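Local coordinates for protein putative HTH-type transcriptional regulator PF0864 (Pyrococcus furiosus, PDB 2IA0) that probably binds specific DNA sequences as a dimeric transcriptional regulator of the AsnC family, at residues L15-L26 against I52-I61; S101-F112 against K120-N128. All blocks are in the same frame, centred on the assembly; numbering follows the deposited sequence.

Contact 1 of 2, residues L15-L26 against I52-I61; sequences LDDLDRNILRLL and IKKLQERGVI
The carboxylate of Asp19 meets Leu55 through OD2, which lies 4.1 Å from Leu55 CD2 and similarly near Leu55 CD1; its strong polar partner is Arg51, bridged by the same oxygen. Beside it, the flat end of Asp16 takes Asp19 N from above its plane, 47° out of it, with Asp16 OD1 to Asp19 N at 3.2 Å. A weak bond from Asp16 N to Asp19 OD1 completes a capping box at the start of helix 17-26. The Arg20 guanidinium has Asp16 N over one face, offset toward the rim.

Apolar branches make up the remainder. Leu55 works as a fork: CD2 meets Leu15 CD2 (3.8 Å), while CD1 reaches Leu23 CD2 (3.9 Å). Leu23 is itself divided, CD1 lying against Val60 CG1 and CD2 pressed to Ile61 CG1 at 3.4 Å. Ile22 chi1 of -73° sets CG1 beside the backbone N and leaves CG2 anti to it, and CG2 meets Ile52 CG1 at 3.9 Å. Leu26 crosses Ile61 at about a right angle.

A Schellman motif at Gly59 ends helix 45-57 and lets Val60 and Ile61, which begins strand 61-68, fold back onto Leu23. The short helical segments cross at -81°, in a winged helix-turn-helix domain whose predicted DNA-binding motif includes helix 34-41, packed on Ile22 and Ile52; the second subunit touches Leu15 and Val60.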
# COMPACT_ATOMS: atom_id res chain seq x y z
N LEU A 15 9.49 -17.14 -14.74
CA LEU A 15 10.61 -16.45 -14.06
C LEU A 15 11.65 -17.37 -13.44
O LEU A 15 11.31 -18.36 -12.79
CB LEU A 15 10.09 -15.48 -12.98
CG LEU A 15 9.09 -14.41 -13.43
CD1 LEU A 15 8.56 -13.65 -12.23
CD2 LEU A 15 9.74 -13.45 -14.41
N ASP A 16 12.92 -17.03 -13.61
CA ASP A 16 13.98 -17.82 -13.00
C ASP A 16 14.60 -17.07 -11.82
O ASP A 16 14.15 -15.96 -11.49
CB ASP A 16 15.02 -18.25 -14.05
CG ASP A 16 15.88 -17.10 -14.55
OD1 ASP A 16 15.39 -15.96 -14.56
OD2 ASP A 16 17.04 -17.34 -14.94
N ASP A 17 15.59 -17.68 -11.16
CA ASP A 17 16.22 -17.07 -10.00
C ASP A 17 16.85 -15.70 -10.27
O ASP A 17 16.76 -14.80 -9.42
CB ASP A 17 17.21 -18.04 -9.34
CG ASP A 17 16.52 -19.21 -8.64
OD1 ASP A 17 15.29 -19.14 -8.40
OD2 ASP A 17 17.19 -20.23 -8.34
N LEU A 18 17.46 -15.52 -11.44
CA LEU A 18 18.05 -14.23 -11.80
C LEU A 18 16.99 -13.14 -11.98
O LEU A 18 17.19 -12.02 -11.56
CB LEU A 18 18.94 -14.34 -13.07
CG LEU A 18 19.59 -13.06 -13.59
CD1 LEU A 18 20.34 -12.25 -12.46
CD2 LEU A 18 20.54 -13.42 -14.75
N ASP A 19 15.88 -13.47 -12.62
CA ASP A 19 14.74 -12.55 -12.68
C ASP A 19 14.32 -12.06 -11.30
O ASP A 19 14.22 -10.85 -11.09
CB ASP A 19 13.56 -13.19 -13.41
CG ASP A 19 13.78 -13.23 -14.92
OD1 ASP A 19 13.35 -14.23 -15.55
OD2 ASP A 19 14.40 -12.29 -15.47
N ARG A 20 14.10 -13.01 -10.38
CA ARG A 20 13.66 -12.72 -9.01
C ARG A 20 14.68 -11.91 -8.24
O ARG A 20 14.32 -10.96 -7.54
CB ARG A 20 13.37 -14.02 -8.23
CG ARG A 20 12.14 -14.79 -8.71
CD ARG A 20 11.97 -16.12 -7.96
NE ARG A 20 11.27 -17.13 -8.78
CZ ARG A 20 11.87 -18.18 -9.36
NH1 ARG A 20 13.17 -18.39 -9.20
NH2 ARG A 20 11.17 -19.05 -10.09
N ASN A 21 15.95 -12.30 -8.38
CA ASN A 21 17.03 -11.60 -7.73
C ASN A 21 17.15 -10.14 -8.15
O ASN A 21 17.34 -9.30 -7.28
CB ASN A 21 18.35 -12.33 -7.92
CG ASN A 21 18.57 -13.42 -6.90
OD1 ASN A 21 18.11 -13.32 -5.78
ND2 ASN A 21 19.28 -14.48 -7.30
N ILE A 22 17.04 -9.85 -9.45
CA ILE A 22 16.95 -8.48 -9.99
C ILE A 22 15.78 -7.69 -9.39
O ILE A 22 15.95 -6.56 -8.96
CB ILE A 22 16.77 -8.47 -11.55
CG1 ILE A 22 18.06 -8.85 -12.29
CG2 ILE A 22 16.26 -7.11 -12.06
CD1 ILE A 22 17.87 -9.13 -13.79
N LEU A 23 14.59 -8.28 -9.40
CA LEU A 23 13.42 -7.63 -8.83
C LEU A 23 13.55 -7.28 -7.35
O LEU A 23 13.14 -6.20 -6.94
CB LEU A 23 12.17 -8.47 -9.05
CG LEU A 23 11.79 -8.71 -10.50
CD1 LEU A 23 10.73 -9.76 -10.57
CD2 LEU A 23 11.35 -7.43 -11.19
N ARG A 24 14.15 -8.18 -6.57
CA ARG A 24 14.37 -7.98 -5.12
C ARG A 24 15.20 -6.76 -4.85
O ARG A 24 14.82 -5.93 -4.04
CB ARG A 24 15.04 -9.20 -4.49
CG ARG A 24 14.13 -10.39 -4.35
CD ARG A 24 14.94 -11.62 -3.93
NE ARG A 24 14.07 -12.58 -3.28
CZ ARG A 24 13.87 -13.84 -3.68
NH1 ARG A 24 13.03 -14.61 -2.99
NH2 ARG A 24 14.49 -14.33 -4.74
N LEU A 25 16.34 -6.66 -5.56
CA LEU A 25 17.24 -5.52 -5.48
C LEU A 25 16.60 -4.23 -5.92
O LEU A 25 16.83 -3.20 -5.29
CB LEU A 25 18.52 -5.78 -6.29
CG LEU A 25 19.36 -6.95 -5.74
CD1 LEU A 25 20.55 -7.21 -6.62
CD2 LEU A 25 19.77 -6.74 -4.27
N LEU A 26 15.81 -4.26 -6.99
CA LEU A 26 15.11 -3.07 -7.47
C LEU A 26 14.01 -2.61 -6.50
O LEU A 26 13.79 -1.41 -6.31
CB LEU A 26 14.56 -3.29 -8.89
CG LEU A 26 15.61 -3.32 -10.03
CD1 LEU A 26 14.91 -3.47 -11.35
CD2 LEU A 26 16.47 -2.07 -10.09
N ILE A 52 16.00 -6.72 -17.64
CA ILE A 52 15.22 -5.57 -17.18
C ILE A 52 14.25 -5.02 -18.24
O ILE A 52 13.07 -4.80 -17.94
CB ILE A 52 16.12 -4.45 -16.59
CG1 ILE A 52 16.70 -4.91 -15.24
CG2 ILE A 52 15.35 -3.15 -16.42
CD1 ILE A 52 17.90 -4.11 -14.80
N LYS A 53 14.74 -4.85 -19.48
CA LYS A 53 13.88 -4.47 -20.60
C LYS A 53 12.74 -5.46 -20.78
O LYS A 53 11.61 -5.06 -21.04
CB LYS A 53 14.68 -4.32 -21.92
CG LYS A 53 15.33 -2.95 -22.12
CD LYS A 53 16.33 -2.93 -23.29
CE LYS A 53 15.68 -2.51 -24.64
NZ LYS A 53 16.71 -2.21 -25.75
N LYS A 54 13.03 -6.75 -20.61
CA LYS A 54 12.04 -7.80 -20.82
C LYS A 54 10.95 -7.77 -19.74
O LYS A 54 9.76 -7.93 -20.05
CB LYS A 54 12.73 -9.16 -20.90
CG LYS A 54 12.09 -10.15 -21.86
CD LYS A 54 12.35 -9.77 -23.34
CE LYS A 54 11.33 -10.48 -24.25
NZ LYS A 54 11.20 -9.85 -25.60
N LEU A 55 11.34 -7.56 -18.48
CA LEU A 55 10.38 -7.47 -17.36
C LEU A 55 9.52 -6.22 -17.45
O LEU A 55 8.33 -6.25 -17.12
CB LEU A 55 11.09 -7.53 -16.00
CG LEU A 55 11.92 -8.78 -15.70
CD1 LEU A 55 12.93 -8.48 -14.62
CD2 LEU A 55 11.04 -9.95 -15.31
N GLN A 56 10.14 -5.14 -17.91
CA GLN A 56 9.41 -3.92 -18.21
C GLN A 56 8.39 -4.11 -19.34
O GLN A 56 7.24 -3.69 -19.20
CB GLN A 56 10.39 -2.78 -18.52
CG GLN A 56 11.17 -2.26 -17.30
CD GLN A 56 12.29 -1.28 -17.70
OE1 GLN A 56 12.78 -1.29 -18.82
NE2 GLN A 56 12.71 -0.45 -16.76
N GLU A 57 8.78 -4.75 -20.45
CA GLU A 57 7.86 -5.02 -21.56
C GLU A 57 6.66 -5.87 -21.16
O GLU A 57 5.53 -5.57 -21.53
CB GLU A 57 8.55 -5.72 -22.75
CG GLU A 57 9.49 -4.89 -23.58
CD GLU A 57 10.31 -5.78 -24.53
OE1 GLU A 57 9.70 -6.61 -25.26
OE2 GLU A 57 11.56 -5.67 -24.54
N ARG A 58 6.90 -6.95 -20.42
CA ARG A 58 5.80 -7.83 -19.97
C ARG A 58 4.98 -7.27 -18.81
O ARG A 58 4.01 -7.90 -18.37
CB ARG A 58 6.34 -9.22 -19.62
CG ARG A 58 6.95 -9.96 -20.82
CD ARG A 58 7.59 -11.32 -20.43
NE ARG A 58 8.12 -12.06 -21.60
CZ ARG A 58 8.71 -13.26 -21.53
NH1 ARG A 58 8.84 -13.87 -20.34
NH2 ARG A 58 9.18 -13.88 -22.64
N GLY A 59 5.36 -6.09 -18.30
CA GLY A 59 4.69 -5.46 -17.16
C GLY A 59 4.92 -6.11 -15.80
O GLY A 59 4.20 -5.83 -14.85
N VAL A 60 5.93 -6.99 -15.71
CA VAL A 60 6.35 -7.53 -14.42
C VAL A 60 6.94 -6.40 -13.55
O VAL A 60 6.56 -6.23 -12.39
CB VAL A 60 7.33 -8.72 -14.57
CG1 VAL A 60 7.81 -9.20 -13.20
CG2 VAL A 60 6.65 -9.87 -15.30
N ILE A 61 7.84 -5.60 -14.12
CA ILE A 61 8.14 -4.30 -13.51
C ILE A 61 7.06 -3.38 -14.04
O ILE A 61 7.10 -2.97 -15.20
CB ILE A 61 9.59 -3.78 -13.78
CG1 ILE A 61 10.64 -4.74 -13.17
CG2 ILE A 61 9.79 -2.45 -13.16
CD1 ILE A 61 12.01 -4.65 -13.85

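Contact 2 of 2, residues S101-F112 against K120-N128; sequences SSTLSALPGVLF and KIIALVGKN
Phe112 and Leu124 dominate this antiparallel beta hairpin, part of the ferredoxin-like alpha+beta fold of the C-terminal domain. Their side chains lie close from the root, CB to CB at 3.7 Å, and the Phe112 ring has Leu124 N and Ile122 CG2 at its edge, near its plane. The backbone of Leu124 serves two residues in turn: its O accepts from Leu111 N (2.7 Å) almost in line with the carbonyl, and its N donates to Phe112 O (2.8 Å), the donor tilted 21° from that carbonyl's plane. Two residues facing one make a beta bulge, and Leu111 CB is left against Leu124 O. Just before it, Val110 and Val125 form a non-hydrogen-bonded pair, their CG2 methyls 4.1 Å apart.

Helix 91-105 packs over the face of the sheet that carries Ile121, Leu104 CD1 touching Ile121 CG2. Lys160 of the second subunit bonds to Val110 O and packs on Phe112.

The type II turn from Leu107 to Val110 is tied to strand 120-127 through two carbonyls: Gly109 O accepts from Gly126 N in a nearly straight bond (N-H...O 172°), and Pro108 O from Lys127. Replacing Lys127 with an alanine removes the aliphatic chain that lies near Gly109 and would probably leave Pro108 O without this donor. Lys127 bends at chi2 (-77°), bringing NZ above the carbonyl plane, 3.1 Å from Pro108 O.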
# COMPACT_ATOMS: atom_id res chain seq x y z
N SER A 101 -17.93 4.94 -3.14
CA SER A 101 -16.54 4.79 -3.55
C SER A 101 -15.92 6.06 -4.19
O SER A 101 -14.89 6.54 -3.72
CB SER A 101 -16.39 3.60 -4.48
OG SER A 101 -16.58 2.40 -3.74
N SER A 102 -16.57 6.60 -5.24
CA SER A 102 -16.12 7.82 -5.96
C SER A 102 -16.12 9.11 -5.14
O SER A 102 -15.30 9.99 -5.34
CB SER A 102 -16.99 8.07 -7.20
OG SER A 102 -17.05 6.90 -7.98
N THR A 103 -17.11 9.23 -4.27
CA THR A 103 -17.18 10.33 -3.34
C THR A 103 -16.01 10.24 -2.37
O THR A 103 -15.32 11.22 -2.13
CB THR A 103 -18.54 10.33 -2.59
OG1 THR A 103 -19.58 10.66 -3.52
CG2 THR A 103 -18.56 11.35 -1.44
N LEU A 104 -15.76 9.05 -1.82
CA LEU A 104 -14.66 8.91 -0.88
C LEU A 104 -13.31 9.14 -1.55
O LEU A 104 -12.48 9.84 -0.99
CB LEU A 104 -14.71 7.58 -0.10
CG LEU A 104 -15.91 7.37 0.85
CD1 LEU A 104 -15.89 5.99 1.52
CD2 LEU A 104 -16.05 8.47 1.90
N SER A 105 -13.12 8.61 -2.76
CA SER A 105 -11.83 8.71 -3.47
C SER A 105 -11.38 10.14 -3.72
O SER A 105 -10.18 10.42 -3.71
CB SER A 105 -11.87 7.95 -4.79
OG SER A 105 -12.34 6.64 -4.58
N ALA A 106 -12.35 11.04 -3.95
CA ALA A 106 -12.08 12.44 -4.27
C ALA A 106 -11.67 13.26 -3.04
O ALA A 106 -11.21 14.40 -3.17
CB ALA A 106 -13.29 13.09 -4.97
N LEU A 107 -11.78 12.64 -1.86
CA LEU A 107 -11.51 13.33 -0.61
C LEU A 107 -10.02 13.33 -0.24
O LEU A 107 -9.33 12.29 -0.40
CB LEU A 107 -12.33 12.75 0.55
CG LEU A 107 -13.86 12.87 0.57
CD1 LEU A 107 -14.43 12.05 1.73
CD2 LEU A 107 -14.37 14.34 0.64
N PRO A 108 -9.53 14.48 0.27
CA PRO A 108 -8.17 14.62 0.83
C PRO A 108 -7.95 13.67 1.99
O PRO A 108 -8.81 13.57 2.90
CB PRO A 108 -8.15 16.06 1.34
CG PRO A 108 -9.20 16.77 0.50
CD PRO A 108 -10.27 15.76 0.32
N GLY A 109 -6.83 12.96 1.98
CA GLY A 109 -6.54 12.02 3.05
C GLY A 109 -6.95 10.58 2.78
O GLY A 109 -6.48 9.67 3.43
N VAL A 110 -7.81 10.38 1.80
CA VAL A 110 -8.28 9.03 1.49
C VAL A 110 -7.25 8.29 0.63
O VAL A 110 -6.96 8.68 -0.50
CB VAL A 110 -9.69 9.06 0.85
CG1 VAL A 110 -10.06 7.71 0.31
CG2 VAL A 110 -10.70 9.55 1.87
N LEU A 111 -6.71 7.20 1.18
CA LEU A 111 -5.47 6.60 0.68
C LEU A 111 -5.62 5.62 -0.49
O LEU A 111 -4.68 5.45 -1.24
CB LEU A 111 -4.50 6.23 1.82
CG LEU A 111 -3.41 7.26 2.21
CD1 LEU A 111 -3.60 8.71 1.71
CD2 LEU A 111 -3.23 7.22 3.67
N PHE A 112 -6.76 4.98 -0.72
CA PHE A 112 -7.22 3.64 -0.33
C PHE A 112 -8.70 3.40 -0.13
O PHE A 112 -9.23 3.63 0.94
CB PHE A 112 -6.30 2.65 0.41
CG PHE A 112 -6.59 1.20 0.04
CD1 PHE A 112 -5.95 0.61 -1.06
CD2 PHE A 112 -7.57 0.46 0.74
CE1 PHE A 112 -6.24 -0.71 -1.43
CE2 PHE A 112 -7.86 -0.89 0.39
CZ PHE A 112 -7.20 -1.47 -0.70
N LYS A 120 -19.89 -4.05 1.21
CA LYS A 120 -18.93 -3.28 2.06
C LYS A 120 -17.91 -2.39 1.33
O LYS A 120 -17.46 -2.70 0.23
CB LYS A 120 -18.19 -4.21 3.02
CG LYS A 120 -19.09 -5.13 3.78
CD LYS A 120 -18.40 -5.77 4.97
CE LYS A 120 -19.25 -6.94 5.46
NZ LYS A 120 -19.72 -7.66 4.24
N ILE A 121 -17.53 -1.29 1.98
CA ILE A 121 -16.47 -0.42 1.47
C ILE A 121 -15.42 -0.34 2.54
O ILE A 121 -15.73 -0.14 3.70
CB ILE A 121 -16.94 1.01 1.13
CG1 ILE A 121 -18.02 0.98 0.07
CG2 ILE A 121 -15.78 1.89 0.63
CD1 ILE A 121 -19.33 1.55 0.58
N ILE A 122 -14.17 -0.53 2.11
CA ILE A 122 -12.99 -0.49 2.94
C ILE A 122 -12.21 0.75 2.52
O ILE A 122 -11.96 0.95 1.34
CB ILE A 122 -12.18 -1.77 2.67
CG1 ILE A 122 -12.98 -3.00 3.14
CG2 ILE A 122 -10.81 -1.71 3.30
CD1 ILE A 122 -12.43 -4.27 2.63
N ALA A 123 -11.86 1.61 3.48
CA ALA A 123 -11.05 2.80 3.21
C ALA A 123 -9.90 2.97 4.18
O ALA A 123 -10.02 2.65 5.35
CB ALA A 123 -11.90 4.07 3.19
N LEU A 124 -8.79 3.50 3.68
CA LEU A 124 -7.68 3.86 4.53
C LEU A 124 -7.54 5.38 4.51
O LEU A 124 -7.39 6.00 3.46
CB LEU A 124 -6.41 3.14 4.08
CG LEU A 124 -5.34 3.06 5.17
CD1 LEU A 124 -5.59 1.88 6.15
CD2 LEU A 124 -3.95 2.97 4.53
N VAL A 125 -7.63 5.97 5.70
CA VAL A 125 -7.59 7.42 5.82
C VAL A 125 -6.42 7.92 6.68
O VAL A 125 -6.20 7.44 7.80
CB VAL A 125 -8.97 7.97 6.31
CG1 VAL A 125 -8.96 9.49 6.35
CG2 VAL A 125 -10.11 7.49 5.36
N GLY A 126 -5.70 8.90 6.15
CA GLY A 126 -4.65 9.57 6.89
C GLY A 126 -4.91 11.04 7.19
O GLY A 126 -5.28 11.83 6.30
N LYS A 127 -4.75 11.41 8.45
CA LYS A 127 -4.79 12.81 8.85
C LYS A 127 -3.63 13.06 9.79
O LYS A 127 -2.85 12.16 10.08
CB LYS A 127 -6.11 13.17 9.55
CG LYS A 127 -7.37 12.91 8.73
CD LYS A 127 -7.56 13.98 7.71
CE LYS A 127 -8.55 13.56 6.65
NZ LYS A 127 -8.74 14.73 5.77
N ASN A 128 -3.52 14.29 10.25
CA ASN A 128 -2.43 14.67 11.12
C ASN A 128 -2.73 14.63 12.63
O ASN A 128 -1.81 14.48 13.41
CB ASN A 128 -1.82 15.99 10.65
CG ASN A 128 -1.07 15.84 9.30
OD1 ASN A 128 -0.51 14.77 8.99
ND2 ASN A 128 -1.07 16.90 8.51

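The two contacts follow one another along the chain: contact 1 closes before contact 2 opens, with the rest of strand 61-68, strand 76-84 and most of helix 91-105 between them. They share no helix, strand or sheet. Contact 1 belongs to the winged helix-turn-helix part, contact 2 to the C-terminal alpha+beta domain, and they lie on opposite sides of the chain's centre, their own centres 32 Å apart and their nearest atoms about 18 Å. Both nevertheless touch the second subunit. The chain is thus a worked example of modular packing, in which a probable DNA-binding unit and a dimerising domain each have a local core, while the partner chain borders both.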